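Local coordinates for mandelate racemase/muconate lactonizing protein (Paenibacillus sp., PDB 3V5C) that probably dehydrates galacturonate, as a magnesium-binding member of the enolase superfamily, at residues A[218-232]-A[246-260]. The protein carries 1 engineered substitution. Numbering follows the deposited sequence.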
ATOM      1  N   LYS A 218      -9.930 -22.029  10.010  1.00 11.69           N
ATOM      2  CA  LYS A 218     -11.268 -22.557   9.804  1.00 11.14           C
ATOM      3  C   LYS A 218     -12.163 -22.283  11.012  1.00 11.90           C
ATOM      4  O   LYS A 218     -13.365 -22.043  10.849  1.00 14.48           O
ATOM      5  CB  LYS A 218     -11.202 -24.063   9.525  1.00  9.46           C
ATOM      6  CG  LYS A 218     -10.598 -24.375   8.160  1.00 11.52           C
ATOM      7  CD  LYS A 218     -10.481 -25.890   7.987  1.00 11.27           C
ATOM      8  CE  LYS A 218     -10.021 -26.221   6.578  1.00 10.90           C
ATOM      9  NZ  LYS A 218      -9.844 -27.701   6.413  1.00 12.16           N
ATOM     10  N   GLU A 219     -11.585 -22.320  12.210  1.00 11.37           N
ATOM     11  CA  GLU A 219     -12.381 -22.063  13.411  1.00 15.54           C
ATOM     12  C   GLU A 219     -12.884 -20.630  13.403  1.00 15.49           C
ATOM     13  O   GLU A 219     -14.055 -20.370  13.703  1.00 14.87           O
ATOM     14  CB  GLU A 219     -11.588 -22.321  14.679  1.00 13.99           C
ATOM     15  CG  GLU A 219     -12.289 -21.877  15.934  1.00 20.30           C
ATOM     16  CD  GLU A 219     -11.725 -22.534  17.175  1.00 33.79           C
ATOM     17  OE1 GLU A 219     -11.120 -23.631  17.061  1.00 28.22           O
ATOM     18  OE2 GLU A 219     -11.890 -21.948  18.268  1.00 40.60           O
ATOM     19  N   VAL A 220     -12.001 -19.700  13.054  1.00 10.43           N
ATOM     20  CA  VAL A 220     -12.375 -18.296  13.007  1.00 11.07           C
ATOM     21  C   VAL A 220     -13.386 -18.000  11.891  1.00 14.41           C
ATOM     22  O   VAL A 220     -14.389 -17.304  12.111  1.00 14.07           O
ATOM     23  CB  VAL A 220     -11.135 -17.447  12.836  1.00  9.98           C
ATOM     24  CG1 VAL A 220     -11.510 -16.016  12.517  1.00 12.47           C
ATOM     25  CG2 VAL A 220     -10.266 -17.540  14.090  1.00 10.81           C
ATOM     26  N   LEU A 221     -13.139 -18.534  10.699  1.00 13.99           N
ATOM     27  CA  LEU A 221     -14.040 -18.325   9.571  1.00 11.58           C
ATOM     28  C   LEU A 221     -15.426 -18.904   9.846  1.00 15.59           C
ATOM     29  O   LEU A 221     -16.432 -18.280   9.495  1.00 18.13           O
ATOM     30  CB  LEU A 221     -13.467 -18.922   8.287  1.00 12.58           C
ATOM     31  CG  LEU A 221     -12.225 -18.214   7.753  1.00 12.28           C
ATOM     32  CD1 LEU A 221     -11.663 -18.938   6.551  1.00 14.16           C
ATOM     33  CD2 LEU A 221     -12.586 -16.788   7.386  1.00 17.19           C
ATOM     34  N   ALA A 222     -15.478 -20.080  10.468  1.00 14.12           N
ATOM     35  CA  ALA A 222     -16.765 -20.687  10.788  1.00 17.94           C
ATOM     36  C   ALA A 222     -17.499 -19.820  11.803  1.00 18.22           C
ATOM     37  O   ALA A 222     -18.682 -19.528  11.628  1.00 21.75           O
ATOM     38  CB  ALA A 222     -16.589 -22.116  11.297  1.00 17.20           C
ATOM     39  N   ALA A 223     -16.796 -19.392  12.850  1.00 15.64           N
ATOM     40  CA  ALA A 223     -17.416 -18.557  13.876  1.00 17.47           C
ATOM     41  C   ALA A 223     -17.999 -17.298  13.243  1.00 18.47           C
ATOM     42  O   ALA A 223     -19.050 -16.816  13.667  1.00 24.60           O
ATOM     43  CB  ALA A 223     -16.412 -18.210  14.965  1.00 18.05           C
ATOM     44  N   LEU A 224     -17.339 -16.796  12.207  1.00 17.07           N
ATOM     45  CA  LEU A 224     -17.766 -15.580  11.524  1.00 15.46           C
ATOM     46  C   LEU A 224     -18.644 -15.829  10.292  1.00 17.90           C
ATOM     47  O   LEU A 224     -18.753 -14.963   9.436  1.00 19.62           O
ATOM     48  CB  LEU A 224     -16.565 -14.700  11.167  1.00 17.00           C
ATOM     49  CG  LEU A 224     -15.738 -14.198  12.360  1.00 15.44           C
ATOM     50  CD1 LEU A 224     -14.394 -13.665  11.910  1.00 17.49           C
ATOM     51  CD2 LEU A 224     -16.493 -13.116  13.149  1.00 15.67           C
ATOM     52  N   SER A 225     -19.277 -16.999  10.230  1.00 23.22           N
ATOM     53  CA  SER A 225     -20.167 -17.356   9.118  1.00 28.23           C
ATOM     54  C   SER A 225     -21.234 -16.297   8.873  1.00 35.83           C
ATOM     55  O   SER A 225     -21.540 -15.960   7.725  1.00 34.64           O
ATOM     56  CB  SER A 225     -20.867 -18.683   9.403  1.00 23.43           C
ATOM     57  OG  SER A 225     -19.952 -19.762   9.338  1.00 40.29           O
ATOM     58  N   ASP A 226     -21.804 -15.788   9.962  1.00 25.64           N
ATOM     59  CA  ASP A 226     -22.903 -14.830   9.874  1.00 34.45           C
ATOM     60  C   ASP A 226     -22.398 -13.423   9.591  1.00 32.95           C
ATOM     61  O   ASP A 226     -23.178 -12.480   9.485  1.00 37.18           O
ATOM     62  CB  ASP A 226     -23.753 -14.843  11.150  1.00 33.80           C
ATOM     63  CG  ASP A 226     -22.916 -14.871  12.425  1.00 41.17           C
ATOM     64  OD1 ASP A 226     -21.670 -14.757  12.355  1.00 34.82           O
ATOM     65  OD2 ASP A 226     -23.518 -15.003  13.516  1.00 48.07           O
ATOM     66  N   VAL A 227     -21.085 -13.287   9.472  1.00 29.70           N
ATOM     67  CA  VAL A 227     -20.476 -12.003   9.195  1.00 21.17           C
ATOM     68  C   VAL A 227     -19.944 -12.021   7.777  1.00 27.10           C
ATOM     69  O   VAL A 227     -19.300 -12.980   7.365  1.00 22.65           O
ATOM     70  CB  VAL A 227     -19.295 -11.737  10.144  1.00 23.07           C
ATOM     71  CG1 VAL A 227     -18.531 -10.517   9.699  1.00 26.15           C
ATOM     72  CG2 VAL A 227     -19.773 -11.603  11.581  1.00 30.12           C
ATOM     73  N   ASN A 228     -20.207 -10.970   7.020  1.00 23.67           N
ATOM     74  CA  ASN A 228     -19.693 -10.927   5.660  1.00 28.14           C
ATOM     75  C   ASN A 228     -18.260 -10.426   5.699  1.00 27.80           C
ATOM     76  O   ASN A 228     -18.002  -9.293   6.096  1.00 26.64           O
ATOM     77  CB  ASN A 228     -20.579 -10.069   4.754  1.00 26.99           C
ATOM     78  CG  ASN A 228     -21.993 -10.621   4.629  1.00 36.72           C
ATOM     79  OD1 ASN A 228     -22.971  -9.911   4.868  1.00 45.62           O
ATOM     80  ND2 ASN A 228     -22.102 -11.896   4.263  1.00 36.91           N
ATOM     81  N   LEU A 229     -17.334 -11.307   5.342  1.00 18.06           N
ATOM     82  CA  LEU A 229     -15.909 -11.002   5.324  1.00 17.46           C
ATOM     83  C   LEU A 229     -15.494 -10.921   3.871  1.00 14.10           C
ATOM     84  O   LEU A 229     -15.755 -11.843   3.093  1.00 15.67           O
ATOM     85  CB  LEU A 229     -15.115 -12.122   5.992  1.00 15.79           C
ATOM     86  CG  LEU A 229     -15.288 -12.317   7.495  1.00 21.19           C
ATOM     87  CD1 LEU A 229     -14.498 -13.534   7.913  1.00 20.90           C
ATOM     88  CD2 LEU A 229     -14.796 -11.075   8.228  1.00 23.54           C
ATOM     89  N   TYR A 230     -14.829  -9.833   3.509  1.00 13.24           N
ATOM     90  CA  TYR A 230     -14.423  -9.621   2.132  1.00 12.99           C
ATOM     91  C   TYR A 230     -13.178 -10.426   1.779  1.00 11.57           C
ATOM     92  O   TYR A 230     -13.155 -11.116   0.765  1.00 13.67           O
ATOM     93  CB  TYR A 230     -14.209  -8.132   1.861  1.00 14.21           C
ATOM     94  CG  TYR A 230     -13.974  -7.826   0.401  1.00 14.33           C
ATOM     95  CD1 TYR A 230     -15.002  -7.946  -0.519  1.00 17.95           C
ATOM     96  CD2 TYR A 230     -12.732  -7.434  -0.054  1.00 13.58           C
ATOM     97  CE1 TYR A 230     -14.791  -7.688  -1.855  1.00 16.82           C
ATOM     98  CE2 TYR A 230     -12.512  -7.170  -1.388  1.00 13.74           C
ATOM     99  CZ  TYR A 230     -13.549  -7.300  -2.280  1.00 15.47           C
ATOM    100  OH  TYR A 230     -13.352  -7.022  -3.611  1.00 17.00           O
ATOM    101  N   TRP A 231     -12.120 -10.295   2.581  1.00 10.98           N
ATOM    102  CA  TRP A 231     -10.977 -11.186   2.413  1.00 11.88           C
ATOM    103  C   TRP A 231     -10.253 -11.542   3.699  1.00 10.79           C
ATOM    104  O   TRP A 231     -10.398 -10.865   4.737  1.00 11.61           O
ATOM    105  CB  TRP A 231     -10.001 -10.647   1.363  1.00 10.74           C
ATOM    106  CG  TRP A 231      -9.010  -9.557   1.743  1.00 10.49           C
ATOM    107  CD1 TRP A 231      -8.188  -9.497   2.842  1.00  9.92           C
ATOM    108  CD2 TRP A 231      -8.662  -8.431   0.929  1.00  9.76           C
ATOM    109  NE1 TRP A 231      -7.385  -8.378   2.771  1.00 13.32           N
ATOM    110  CE2 TRP A 231      -7.653  -7.714   1.605  1.00 10.81           C
ATOM    111  CE3 TRP A 231      -9.133  -7.943  -0.297  1.00 12.58           C
ATOM    112  CZ2 TRP A 231      -7.111  -6.512   1.102  1.00 12.40           C
ATOM    113  CZ3 TRP A 231      -8.580  -6.756  -0.807  1.00 13.15           C
ATOM    114  CH2 TRP A 231      -7.580  -6.068  -0.110  1.00 13.60           C
ATOM    115  N   LEU A 232      -9.519 -12.644   3.599  1.00 10.46           N
ATOM    116  CA  LEU A 232      -8.634 -13.146   4.632  1.00  9.21           C
ATOM    117  C   LEU A 232      -7.201 -13.029   4.150  1.00 11.04           C
ATOM    118  O   LEU A 232      -6.813 -13.674   3.169  1.00 10.84           O
ATOM    119  CB  LEU A 232      -8.951 -14.619   4.884  1.00 13.46           C
ATOM    120  CG  LEU A 232      -7.932 -15.422   5.695  1.00 16.04           C
ATOM    121  CD1 LEU A 232      -7.932 -14.966   7.130  1.00 16.09           C
ATOM    122  CD2 LEU A 232      -8.241 -16.912   5.618  1.00 16.59           C
ATOM    123  N   LEU A 246      -8.233 -24.917   2.110  1.00 13.45           N
ATOM    124  CA  LEU A 246      -9.096 -23.842   2.588  1.00 13.00           C
ATOM    125  C   LEU A 246     -10.134 -23.440   1.541  1.00 14.93           C
ATOM    126  O   LEU A 246     -11.308 -23.265   1.852  1.00 17.04           O
ATOM    127  CB  LEU A 246      -8.257 -22.625   2.972  1.00 13.02           C
ATOM    128  CG  LEU A 246      -9.023 -21.472   3.629  1.00 12.39           C
ATOM    129  CD1 LEU A 246      -9.778 -21.999   4.828  1.00 13.28           C
ATOM    130  CD2 LEU A 246      -8.049 -20.405   4.062  1.00 13.51           C
ATOM    131  N   LYS A 247      -9.694 -23.290   0.297  1.00 13.63           N
ATOM    132  CA  LYS A 247     -10.608 -22.926  -0.776  1.00 16.45           C
ATOM    133  C   LYS A 247     -11.732 -23.938  -0.963  1.00 18.65           C
ATOM    134  O   LYS A 247     -12.886 -23.564  -1.156  1.00 17.27           O
ATOM    135  CB  LYS A 247      -9.832 -22.751  -2.076  1.00 18.18           C
ATOM    136  CG  LYS A 247      -9.073 -21.456  -2.138  1.00 21.27           C
ATOM    137  CD  LYS A 247     -10.032 -20.312  -2.259  1.00 22.54           C
ATOM    138  CE  LYS A 247      -9.406 -19.162  -3.017  1.00 25.12           C
ATOM    139  NZ  LYS A 247     -10.371 -18.618  -4.013  1.00 28.84           N
ATOM    140  N   GLU A 248     -11.385 -25.219  -0.909  1.00 16.24           N
ATOM    141  CA  GLU A 248     -12.382 -26.279  -1.060  1.00 18.51           C
ATOM    142  C   GLU A 248     -13.360 -26.246   0.106  1.00 18.10           C
ATOM    143  O   GLU A 248     -14.564 -26.398  -0.073  1.00 18.79           O
ATOM    144  CB  GLU A 248     -11.686 -27.634  -1.165  1.00 22.56           C
ATOM    145  CG  GLU A 248     -12.591 -28.841  -1.088  1.00 29.49           C
ATOM    146  CD  GLU A 248     -11.841 -30.120  -1.423  1.00 41.30           C
ATOM    147  OE1 GLU A 248     -10.862 -30.046  -2.198  1.00 49.27           O
ATOM    148  OE2 GLU A 248     -12.219 -31.193  -0.907  1.00 56.99           O
ATOM    149  N   TRP A 249     -12.828 -26.033   1.306  1.00 13.85           N
ATOM    150  CA  TRP A 249     -13.624 -25.935   2.517  1.00 15.17           C
ATOM    151  C   TRP A 249     -14.593 -24.745   2.429  1.00 17.67           C
ATOM    152  O   TRP A 249     -15.776 -24.884   2.718  1.00 18.14           O
ATOM    153  CB  TRP A 249     -12.674 -25.783   3.707  1.00 14.52           C
ATOM    154  CG  TRP A 249     -13.312 -25.735   5.072  1.00 14.36           C
ATOM    155  CD1 TRP A 249     -13.597 -26.791   5.888  1.00 16.05           C
ATOM    156  CD2 TRP A 249     -13.665 -24.559   5.801  1.00 15.14           C
ATOM    157  NE1 TRP A 249     -14.145 -26.344   7.073  1.00 17.71           N
ATOM    158  CE2 TRP A 249     -14.194 -24.975   7.043  1.00 15.76           C
ATOM    159  CE3 TRP A 249     -13.592 -23.188   5.522  1.00 13.69           C
ATOM    160  CZ2 TRP A 249     -14.637 -24.074   8.002  1.00 15.45           C
ATOM    161  CZ3 TRP A 249     -14.050 -22.291   6.477  1.00 18.05           C
ATOM    162  CH2 TRP A 249     -14.564 -22.739   7.701  1.00 17.50           C
ATOM    163  N   LEU A 250     -14.092 -23.581   2.028  1.00 16.11           N
ATOM    164  CA  LEU A 250     -14.942 -22.413   1.849  1.00 17.22           C
ATOM    165  C   LEU A 250     -16.033 -22.687   0.812  1.00 21.12           C
ATOM    166  O   LEU A 250     -17.167 -22.233   0.961  1.00 22.15           O
ATOM    167  CB  LEU A 250     -14.110 -21.212   1.400  1.00 17.86           C
ATOM    168  CG  LEU A 250     -13.240 -20.560   2.478  1.00 15.91           C
ATOM    169  CD1 LEU A 250     -12.312 -19.550   1.827  1.00 17.24           C
ATOM    170  CD2 LEU A 250     -14.112 -19.890   3.524  1.00 18.31           C
ATOM    171  N   GLY A 251     -15.680 -23.407  -0.244  1.00 19.60           N
ATOM    172  CA  GLY A 251     -16.633 -23.721  -1.298  1.00 21.55           C
ATOM    173  C   GLY A 251     -17.756 -24.617  -0.798  1.00 25.42           C
ATOM    174  O   GLY A 251     -18.932 -24.364  -1.068  1.00 27.53           O
ATOM    175  N   GLN A 252     -17.395 -25.663  -0.063  1.00 23.69           N
ATOM    176  CA  GLN A 252     -18.381 -26.603   0.450  1.00 29.31           C
ATOM    177  C   GLN A 252     -19.369 -25.901   1.367  1.00 29.89           C
ATOM    178  O   GLN A 252     -20.515 -26.328   1.499  1.00 34.96           O
ATOM    179  CB  GLN A 252     -17.702 -27.752   1.196  1.00 34.98           C
ATOM    180  CG  GLN A 252     -17.050 -28.772   0.283  1.00 34.09           C
ATOM    181  CD  GLN A 252     -18.055 -29.465  -0.622  1.00 45.28           C
ATOM    182  OE1 GLN A 252     -18.941 -30.183  -0.151  1.00 55.73           O
ATOM    183  NE2 GLN A 252     -17.927 -29.248  -1.927  1.00 43.52           N
ATOM    184  N   ARG A 253     -18.918 -24.813   1.986  1.00 24.50           N
ATOM    185  CA  ARG A 253     -19.725 -24.072   2.950  1.00 26.53           C
ATOM    186  C   ARG A 253     -20.513 -22.944   2.303  1.00 24.17           C
ATOM    187  O   ARG A 253     -21.368 -22.335   2.945  1.00 32.28           O
ATOM    188  CB  ARG A 253     -18.826 -23.483   4.037  1.00 26.03           C
ATOM    189  CG  ARG A 253     -18.083 -24.524   4.844  1.00 25.71           C
ATOM    190  CD  ARG A 253     -17.167 -23.861   5.853  1.00 26.27           C
ATOM    191  NE  ARG A 253     -17.872 -22.820   6.592  1.00 30.06           N
ATOM    192  CZ  ARG A 253     -18.532 -23.017   7.730  1.00 28.87           C
ATOM    193  NH1 ARG A 253     -19.145 -21.998   8.320  1.00 29.23           N
ATOM    194  NH2 ARG A 253     -18.580 -24.221   8.284  1.00 28.60           N
ATOM    195  N   GLY A 254     -20.209 -22.652   1.044  1.00 26.46           N
ATOM    196  CA  GLY A 254     -20.809 -21.522   0.355  1.00 26.71           C
ATOM    197  C   GLY A 254     -20.389 -20.192   0.962  1.00 28.29           C
ATOM    198  O   GLY A 254     -21.083 -19.181   0.830  1.00 30.81           O
ATOM    199  N   GLN A 255     -19.239 -20.197   1.628  1.00 21.67           N
ATOM    200  CA  GLN A 255     -18.715 -19.006   2.280  1.00 24.29           C
ATOM    201  C   GLN A 255     -17.786 -18.252   1.332  1.00 23.31           C
ATOM    202  O   GLN A 255     -16.718 -18.748   0.962  1.00 22.91           O
ATOM    203  CB  GLN A 255     -17.995 -19.386   3.589  1.00 25.20           C
ATOM    204  CG  GLN A 255     -17.558 -18.206   4.439  1.00 27.17           C
ATOM    205  CD  GLN A 255     -17.163 -18.603   5.860  1.00 27.14           C
ATOM    206  OE1 GLN A 255     -17.049 -19.787   6.183  1.00 27.28           O
ATOM    207  NE2 GLN A 255     -16.962 -17.607   6.715  1.00 22.96           N
ATOM    208  N   ASN A 256     -18.216 -17.062   0.930  1.00 20.65           N
ATOM    209  CA  ASN A 256     -17.481 -16.246  -0.026  1.00 22.59           C
ATOM    210  C   ASN A 256     -16.506 -15.308   0.661  1.00 24.16           C
ATOM    211  O   ASN A 256     -16.871 -14.200   1.061  1.00 25.45           O
ATOM    212  CB  ASN A 256     -18.457 -15.424  -0.869  1.00 19.63           C
ATOM    213  CG  ASN A 256     -19.499 -16.291  -1.539  1.00 26.78           C
ATOM    214  OD1 ASN A 256     -19.185 -17.368  -2.048  1.00 38.48           O
ATOM    215  ND2 ASN A 256     -20.750 -15.844  -1.520  1.00 42.45           N
ATOM    216  N   VAL A 257     -15.272 -15.767   0.806  1.00 13.84           N
ATOM    217  CA  VAL A 257     -14.198 -14.956   1.364  1.00 13.79           C
ATOM    218  C   VAL A 257     -12.991 -15.081   0.434  1.00 12.66           C
ATOM    219  O   VAL A 257     -12.550 -16.191   0.123  1.00 15.14           O
ATOM    220  CB  VAL A 257     -13.828 -15.472   2.757  1.00 14.54           C
ATOM    221  CG1 VAL A 257     -12.659 -14.684   3.346  1.00 17.40           C
ATOM    222  CG2 VAL A 257     -15.048 -15.408   3.685  1.00 19.19           C
ATOM    223  N   LEU A 258     -12.473 -13.959  -0.056  1.00 12.31           N
ATOM    224  CA  LEU A 258     -11.287 -14.026  -0.911  1.00 10.26           C
ATOM    225  C   LEU A 258     -10.048 -14.306  -0.074  1.00 10.95           C
ATOM    226  O   LEU A 258      -9.994 -13.928   1.102  1.00 13.03           O
ATOM    227  CB  LEU A 258     -11.086 -12.705  -1.662  1.00 11.13           C
ATOM    228  CG  LEU A 258     -12.250 -12.315  -2.570  1.00 14.42           C
ATOM    229  CD1 LEU A 258     -12.181 -10.831  -2.886  1.00 17.75           C
ATOM    230  CD2 LEU A 258     -12.244 -13.155  -3.843  1.00 18.38           C
ATOM    231  N   ILE A 259      -9.067 -14.972  -0.676  1.00 11.81           N
ATOM    232  CA  ILE A 259      -7.772 -15.201  -0.034  1.00 11.42           C
ATOM    233  C   ILE A 259      -6.749 -14.183  -0.571  1.00 11.40           C
ATOM    234  O   ILE A 259      -6.547 -14.076  -1.796  1.00 12.91           O
ATOM    235  CB  ILE A 259      -7.275 -16.636  -0.297  1.00 11.09           C
ATOM    236  CG1 ILE A 259      -8.250 -17.665   0.317  1.00 14.68           C
ATOM    237  CG2 ILE A 259      -5.842 -16.823   0.242  1.00 13.60           C
ATOM    238  CD1 ILE A 259      -8.408 -17.566   1.811  1.00 21.26           C
ATOM    239  N   ALA A 260      -6.101 -13.450   0.336  1.00  8.88           N
ATOM    240  CA  ALA A 260      -5.160 -12.395  -0.033  1.00 10.37           C
ATOM    241  C   ALA A 260      -3.785 -12.694   0.563  1.00 11.64           C
ATOM    242  O   ALA A 260      -3.678 -13.106   1.725  1.00 10.77           O
ATOM    243  CB  ALA A 260      -5.678 -11.026   0.450  1.00  9.73           C
TER
HETATM  244  O   HOH W   1     -20.548 -22.321  10.741  1.00 39.09           O
HETATM  245  O   HOH W   2     -18.028 -14.815   6.151  1.00 23.45           O
HETATM  246  O   HOH W   3     -18.154 -13.627   3.706  1.00 22.39           O
HETATM  247  O   HOH W   4     -15.437 -11.677  -0.857  1.00 20.57           O
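Trp231 and Leu232 pair in parallel with Leu258 and Ile259, while helices 218-223 and 246-253 run side by side at 22°, their axes 11.9 Å apart. Each segment runs from the end of a helix into the next strand of the enolase-family TIM barrel, and strands 231-233 and 258-261 with helix 240-253 form one beta-alpha-beta unit. Three backbone hydrogen bonds join the strands: Leu258 N to Tyr230 O, Leu232 N to Leu258 O and Ala260 N to Leu232 O. Leu232 turns outward, its CD2 meeting Leu246 CD2 and Ile259 CD1, which suits branched aliphatics between sheet and helices. Trp231 faces the barrel interior; Ala260 CB, a methyl small enough to fit, sits 3.7 Å from the centroid of the Trp231 five-membered ring, over the face. The next residue along the strand, Asp261, binds magnesium together with Glu238.

Between the helices, the extended aliphatic chain of Lys218 lies across one face of the Trp249 indole, its CD 3.8 Å above the five-membered ring's centroid, and its NZ goes on to a salt bridge with Asp245. Arg253 CD flanks the opposite face. CG of Trp249 is anti to the backbone N (chi1 -177°), which carries the six-membered ring to Leu221 CB and Ala222. Replacing Trp249 by alanine would take away the indole, and is likely to leave a gap between the helices and the Lys218 methylenes without the flat surface they rest on.

Past the Schellman motif at Gly254, whose positive phi glycine tolerates easily, the Gln255 amide bridges the two helix ends. Arg253 NE donates to its OE1, helping to fix the amide's orientation, while water 2 accepts from NE2. That same nitrogen reaches back to the helix end and donates to Leu221 O at 2.9 Å, nearly straight at 173°, from above the carbonyl plane.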